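L-amino acid deaminase (Proteus vulgaris, PDB 5I39) binds FAD and probably catalyses the oxidative deamination of L-amino acids as a membrane-associated flavoprotein oxidoreductase. Local coordinates at residues I112-R117 and T190-E195; S183-V188 and R286-G291. All coordinates share one frame; numbering follows the deposited sequence.

In the fold
Both contacts involve the chain around helix 189-199 of this FAD-dependent oxidoreductase, and their centres lie about 11 Å apart. Contact 1 sets the loop 112-117 against one turn of that helix; it is partly buried, small and made mostly of methyl groups and a selenium. Contact 2, a buried one, joins the loop leading into the same helix to the end of strand 283-287 and the turn after it, through a salt bridge and hydrogen bonds. They meet directly: Thr115 OG1 lies 2.8 Å from Asp185 N, and Arg117 and Ser183 pair through their backbones. Contact 2 stands nearer the flavin, the side chain of Phe184 being about 4 Å from FAD, against about 11 Å for that of Met193.

Contact 1 of 2, residues I112-R117 and T190-E195; sequences IDTTYR and TFVMAE
Val192 reaches Thr114 with CG1, which its first torsion (chi1 169°) sets anti to the backbone N, while the chi1 of Thr114 (64°) sets OG1 between the backbone N and the carbonyl carbon and leaves CG2, anti to that carbon, to meet the helix. The two side chains cross at about a right angle, CG2 of Thr114 resting 3.8 Å from CG1 of Val192. The same threonine methyl touches the selenium of Met193, at 4.0 Å from CG2 to SE; bends at the second and third torsions fold that selenomethionine chain back on itself. The other branch of Val192 goes to the backbone, with CG2 3.7 Å from Asp113 O, and Ile112 adds its CG2, 4.2 Å from Val192 CG1.

Behind this surface the loop is tied to itself. Asp113 OD1 accepts from Thr115 N above the carboxylate plane, an Asx turn, and also from Arg117 NH1, 2.8 Å away. Arg117 grips the carboxylate end-on, its NH2 meeting the syn lone pair of OD2. Thr114 OG1 takes the N-H of Tyr116 at 3.0 Å, an ST turn, and is hydrogen-bonded to Asn107 OD1 as well.

The loop connects helix 106-110 to strand 117-123 and lies against helix 189-199, whose Met193 also packs on Met51 and Ile54 of helix 47-58, which begins within what looks like a Rossmann-type GxGxxG motif. No hydrogen bond crosses between the two segments: polar groups set the shape of the loop, and the helix is met in van der Waals contact by methyls and a carbonyl oxygen.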
loop_
_atom_site.group_PDB
_atom_site.type_symbol
_atom_site.label_atom_id
_atom_site.label_comp_id
_atom_site.label_asym_id
_atom_site.label_seq_id
_atom_site.Cartn_x
_atom_site.Cartn_y
_atom_site.Cartn_z
ATOM N N ILE A 112 -14.437 1.742 -12.596
ATOM C CA ILE A 112 -14.222 0.301 -12.615
ATOM C C ILE A 112 -13.893 -0.076 -11.179
ATOM O O ILE A 112 -13.154 0.639 -10.492
ATOM C CB ILE A 112 -13.062 -0.100 -13.554
ATOM C CG1 ILE A 112 -13.399 0.303 -14.998
ATOM C CG2 ILE A 112 -12.776 -1.599 -13.467
ATOM C CD1 ILE A 112 -12.270 0.138 -15.993
ATOM N N ASP A 113 -14.437 -1.199 -10.729
ATOM C CA ASP A 113 -14.265 -1.645 -9.350
ATOM C C ASP A 113 -12.796 -1.986 -9.073
ATOM O O ASP A 113 -12.245 -2.916 -9.654
ATOM C CB ASP A 113 -15.166 -2.859 -9.105
ATOM C CG ASP A 113 -15.255 -3.272 -7.644
ATOM O OD1 ASP A 113 -14.643 -2.629 -6.756
ATOM O OD2 ASP A 113 -15.965 -4.274 -7.387
ATOM N N THR A 114 -12.181 -1.244 -8.155
ATOM C CA THR A 114 -10.812 -1.521 -7.717
ATOM C C THR A 114 -10.740 -2.644 -6.681
ATOM O O THR A 114 -9.641 -3.077 -6.338
ATOM C CB THR A 114 -10.174 -0.276 -7.071
ATOM O OG1 THR A 114 -10.895 0.066 -5.878
ATOM C CG2 THR A 114 -10.153 0.901 -8.041
ATOM N N THR A 115 -11.914 -3.077 -6.201
ATOM C CA THR A 115 -12.155 -3.895 -4.991
ATOM C C THR A 115 -12.126 -3.102 -3.687
ATOM O O THR A 115 -12.378 -3.683 -2.631
ATOM C CB THR A 115 -11.298 -5.181 -4.845
ATOM O OG1 THR A 115 -9.936 -4.857 -4.539
ATOM C CG2 THR A 115 -11.396 -6.043 -6.081
ATOM N N TYR A 116 -11.879 -1.791 -3.731
ATOM C CA TYR A 116 -11.899 -1.026 -2.491
ATOM C C TYR A 116 -13.294 -1.067 -1.878
ATOM O O TYR A 116 -14.294 -0.848 -2.577
ATOM C CB TYR A 116 -11.473 0.429 -2.658
ATOM C CG TYR A 116 -11.266 1.091 -1.307
ATOM C CD1 TYR A 116 -10.116 0.841 -0.569
ATOM C CD2 TYR A 116 -12.234 1.921 -0.744
ATOM C CE1 TYR A 116 -9.913 1.407 0.681
ATOM C CE2 TYR A 116 -12.042 2.499 0.505
ATOM C CZ TYR A 116 -10.877 2.244 1.209
ATOM O OH TYR A 116 -10.646 2.819 2.437
ATOM N N ARG A 117 -13.338 -1.352 -0.578
ATOM C CA ARG A 117 -14.571 -1.344 0.199
ATOM C C ARG A 117 -14.313 -0.649 1.520
ATOM O O ARG A 117 -13.239 -0.801 2.105
ATOM C CB ARG A 117 -15.039 -2.771 0.500
ATOM C CG ARG A 117 -15.334 -3.629 -0.720
ATOM C CD ARG A 117 -16.615 -3.213 -1.419
ATOM N NE ARG A 117 -16.911 -4.077 -2.564
ATOM C CZ ARG A 117 -16.423 -3.933 -3.798
ATOM N NH1 ARG A 117 -15.602 -2.929 -4.102
ATOM N NH2 ARG A 117 -16.773 -4.795 -4.745
ATOM N N THR A 190 -4.127 -2.746 -7.791
ATOM C CA THR A 190 -3.071 -2.018 -8.498
ATOM C C THR A 190 -3.175 -2.222 -10.009
ATOM O O THR A 190 -2.810 -1.338 -10.781
ATOM C CB THR A 190 -1.681 -2.395 -7.974
ATOM O OG1 THR A 190 -1.676 -2.209 -6.559
ATOM C CG2 THR A 190 -0.595 -1.518 -8.594
ATOM N N PHE A 191 -3.697 -3.371 -10.422
ATOM C CA PHE A 191 -3.889 -3.659 -11.846
ATOM C C PHE A 191 -4.944 -2.738 -12.449
ATOM O O PHE A 191 -4.750 -2.207 -13.542
ATOM C CB PHE A 191 -4.229 -5.136 -12.050
ATOM C CG PHE A 191 -3.171 -6.056 -11.507
ATOM C CD1 PHE A 191 -1.991 -6.279 -12.214
ATOM C CD2 PHE A 191 -3.322 -6.650 -10.259
ATOM C CE1 PHE A 191 -0.999 -7.100 -11.696
ATOM C CE2 PHE A 191 -2.334 -7.466 -9.736
ATOM C CZ PHE A 191 -1.174 -7.696 -10.457
ATOM N N VAL A 192 -6.040 -2.521 -11.730
ATOM C CA VAL A 192 -7.043 -1.547 -12.161
ATOM C C VAL A 192 -6.420 -0.146 -12.255
ATOM O O VAL A 192 -6.658 0.578 -13.220
ATOM C CB VAL A 192 -8.280 -1.576 -11.235
ATOM C CG1 VAL A 192 -9.215 -0.402 -11.498
ATOM C CG2 VAL A 192 -9.035 -2.886 -11.431
HETATM N N MSE A 193 -5.602 0.224 -11.274
HETATM C CA MSE A 193 -4.966 1.548 -11.295
HETATM C C MSE A 193 -4.004 1.683 -12.456
HETATM O O MSE A 193 -3.932 2.747 -13.068
HETATM C CB MSE A 193 -4.251 1.875 -9.986
HETATM C CG MSE A 193 -5.140 1.932 -8.741
HETATM SE SE MSE A 193 -6.828 2.912 -9.000
HETATM C CE MSE A 193 -6.177 4.603 -9.753
ATOM N N ALA A 194 -3.267 0.620 -12.779
ATOM C CA ALA A 194 -2.347 0.649 -13.924
ATOM C C ALA A 194 -3.071 0.817 -15.260
ATOM O O ALA A 194 -2.627 1.592 -16.111
ATOM C CB ALA A 194 -1.493 -0.602 -13.956
ATOM N N GLU A 195 -4.167 0.090 -15.453
ATOM C CA GLU A 195 -4.953 0.221 -16.684
ATOM C C GLU A 195 -5.524 1.632 -16.803
ATOM O O GLU A 195 -5.546 2.211 -17.889
ATOM C CB GLU A 195 -6.082 -0.809 -16.745
ATOM C CG GLU A 195 -5.630 -2.222 -17.057
ATOM C CD GLU A 195 -5.047 -2.381 -18.444
ATOM O OE1 GLU A 195 -4.673 -1.372 -19.077
ATOM O OE2 GLU A 195 -4.959 -3.538 -18.899
#

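Contact 2 of 2, residues S183-V188 and R286-G291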
loop_
_atom_site.group_PDB
_atom_site.type_symbol
_atom_site.label_atom_id
_atom_site.label_comp_id
_atom_site.label_asym_id
_atom_site.label_seq_id
_atom_site.Cartn_x
_atom_site.Cartn_y
_atom_site.Cartn_z
ATOM N N SER A 183 -10.679 -1.922 2.679
ATOM C CA SER A 183 -10.229 -3.214 2.196
ATOM C C SER A 183 -9.960 -3.095 0.706
ATOM O O SER A 183 -10.748 -2.486 -0.007
ATOM C CB SER A 183 -11.330 -4.243 2.428
ATOM O OG SER A 183 -11.030 -5.495 1.841
ATOM N N PHE A 184 -8.858 -3.675 0.245
ATOM C CA PHE A 184 -8.568 -3.791 -1.192
ATOM C C PHE A 184 -7.842 -5.106 -1.419
ATOM O O PHE A 184 -7.116 -5.580 -0.547
ATOM C CB PHE A 184 -7.811 -2.578 -1.814
ATOM C CG PHE A 184 -6.878 -1.830 -0.881
ATOM C CD1 PHE A 184 -6.100 -2.477 0.081
ATOM C CD2 PHE A 184 -6.736 -0.447 -1.012
ATOM C CE1 PHE A 184 -5.252 -1.761 0.914
ATOM C CE2 PHE A 184 -5.885 0.268 -0.183
ATOM C CZ PHE A 184 -5.149 -0.389 0.784
ATOM N N ASP A 185 -8.054 -5.691 -2.593
ATOM C CA ASP A 185 -7.589 -7.053 -2.860
ATOM C C ASP A 185 -6.381 -7.005 -3.795
ATOM O O ASP A 185 -6.450 -6.388 -4.862
ATOM C CB ASP A 185 -8.700 -7.896 -3.495
ATOM C CG ASP A 185 -9.987 -7.916 -2.674
ATOM O OD1 ASP A 185 -9.977 -7.553 -1.476
ATOM O OD2 ASP A 185 -11.030 -8.301 -3.245
ATOM N N PRO A 186 -5.278 -7.685 -3.428
ATOM C CA PRO A 186 -4.048 -7.562 -4.217
ATOM C C PRO A 186 -4.076 -8.210 -5.601
ATOM O O PRO A 186 -3.220 -7.909 -6.425
ATOM C CB PRO A 186 -3.000 -8.205 -3.314
ATOM C CG PRO A 186 -3.765 -9.196 -2.514
ATOM C CD PRO A 186 -5.074 -8.528 -2.236
ATOM N N GLU A 187 -5.071 -9.048 -5.871
ATOM C CA GLU A 187 -5.235 -9.619 -7.200
ATOM C C GLU A 187 -5.826 -8.619 -8.196
ATOM O O GLU A 187 -5.828 -8.895 -9.396
ATOM C CB GLU A 187 -6.115 -10.866 -7.146
ATOM C CG GLU A 187 -5.551 -11.991 -6.284
ATOM C CD GLU A 187 -5.701 -11.774 -4.787
ATOM O OE1 GLU A 187 -6.673 -11.112 -4.359
ATOM O OE2 GLU A 187 -4.829 -12.257 -4.038
ATOM N N VAL A 188 -6.330 -7.482 -7.705
ATOM C CA VAL A 188 -7.062 -6.524 -8.539
ATOM C C VAL A 188 -6.591 -5.069 -8.438
ATOM O O VAL A 188 -6.389 -4.433 -9.468
ATOM C CB VAL A 188 -8.580 -6.567 -8.228
ATOM C CG1 VAL A 188 -9.350 -5.602 -9.122
ATOM C CG2 VAL A 188 -9.129 -7.975 -8.396
ATOM N N ARG A 286 -9.419 -10.875 6.839
ATOM C CA ARG A 286 -10.065 -9.790 6.109
ATOM C C ARG A 286 -10.846 -10.375 4.944
ATOM O O ARG A 286 -10.267 -11.042 4.085
ATOM C CB ARG A 286 -9.023 -8.809 5.574
ATOM C CG ARG A 286 -9.613 -7.721 4.690
ATOM C CD ARG A 286 -8.544 -6.894 4.020
ATOM N NE ARG A 286 -7.727 -7.662 3.084
ATOM C CZ ARG A 286 -8.063 -7.983 1.837
ATOM N NH1 ARG A 286 -9.245 -7.650 1.313
ATOM N NH2 ARG A 286 -7.202 -8.665 1.111
ATOM N N GLU A 287 -12.145 -10.103 4.890
ATOM C CA GLU A 287 -12.955 -10.542 3.762
ATOM C C GLU A 287 -12.617 -9.732 2.515
ATOM O O GLU A 287 -12.591 -8.503 2.549
ATOM C CB GLU A 287 -14.442 -10.412 4.062
ATOM C CG GLU A 287 -15.287 -11.146 3.031
ATOM C CD GLU A 287 -16.776 -10.990 3.221
ATOM O OE1 GLU A 287 -17.207 -10.091 3.968
ATOM O OE2 GLU A 287 -17.517 -11.771 2.591
ATOM N N GLN A 288 -12.370 -10.443 1.418
ATOM C CA GLN A 288 -12.151 -9.835 0.110
ATOM C C GLN A 288 -13.483 -9.534 -0.573
ATOM O O GLN A 288 -14.541 -9.979 -0.129
ATOM C CB GLN A 288 -11.320 -10.769 -0.767
ATOM C CG GLN A 288 -9.948 -11.079 -0.204
ATOM C CD GLN A 288 -8.900 -11.181 -1.295
ATOM O OE1 GLN A 288 -9.011 -11.983 -2.226
ATOM N NE2 GLN A 288 -7.894 -10.365 -1.206
ATOM N N ALA A 289 -13.425 -8.789 -1.672
ATOM C CA ALA A 289 -14.635 -8.340 -2.360
ATOM C C ALA A 289 -15.461 -9.487 -2.944
ATOM O O ALA A 289 -16.666 -9.339 -3.132
ATOM C CB ALA A 289 -14.284 -7.329 -3.442
ATOM N N ASP A 290 -14.810 -10.621 -3.209
ATOM C CA ASP A 290 -15.485 -11.822 -3.717
ATOM C C ASP A 290 -15.869 -12.845 -2.642
ATOM O O ASP A 290 -16.298 -13.942 -2.975
ATOM C CB ASP A 290 -14.622 -12.494 -4.803
ATOM C CG ASP A 290 -13.314 -13.069 -4.267
ATOM O OD1 ASP A 290 -12.979 -12.842 -3.083
ATOM O OD2 ASP A 290 -12.615 -13.746 -5.047
ATOM N N GLY A 291 -15.693 -12.505 -1.365
ATOM C CA GLY A 291 -16.049 -13.405 -0.267
ATOM C C GLY A 291 -14.977 -14.394 0.155
ATOM O O GLY A 291 -15.191 -15.151 1.095
#
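Arg286 and Asp185 form a salt bridge where the end of strand 283-287, with the type I beta turn Gln288 to Gly291, meets the loop between strand 182-183 and helix 189-199. From CB the arginine runs extended through CG, which lies 3.9 Å from Ser183 OG, to CD, 3.6 Å from Ser183 OG. A bend at chi3 (64°) then turns the guanidinium toward the loop backbone. NE passes the same hydroxyl and is hydrogen-bonded elsewhere, and CZ comes 3.5 Å from Phe184 O, which sits over one face, offset toward its rim. NH1 does most of the work: it donates to Ser183 OG at 2.8 Å, tilted from the plane, and to Asp185 OD1 at 2.9 Å, nearly in the plane. NH2 donates to the carbonyl O of Tyr80, a residue of the FAD site, linking the contact to the cofactor pocket.

Asp185 is shared out oxygen by oxygen. While OD1 holds the arginine, OD2 takes a salt bridge from Arg23. Its carboxylate also stacks on the side-chain amide plane of Gln288, 27° apart. Glu187 pairs with Arg16 and Arg23. Arg286, Arg23 and Arg16 around Asp185 and Glu187 would probably keep both carboxylates ionised. The turn is fastened by Ala289 N, which donates to the syn lone pair of Asp185 OD2 at 2.9 Å.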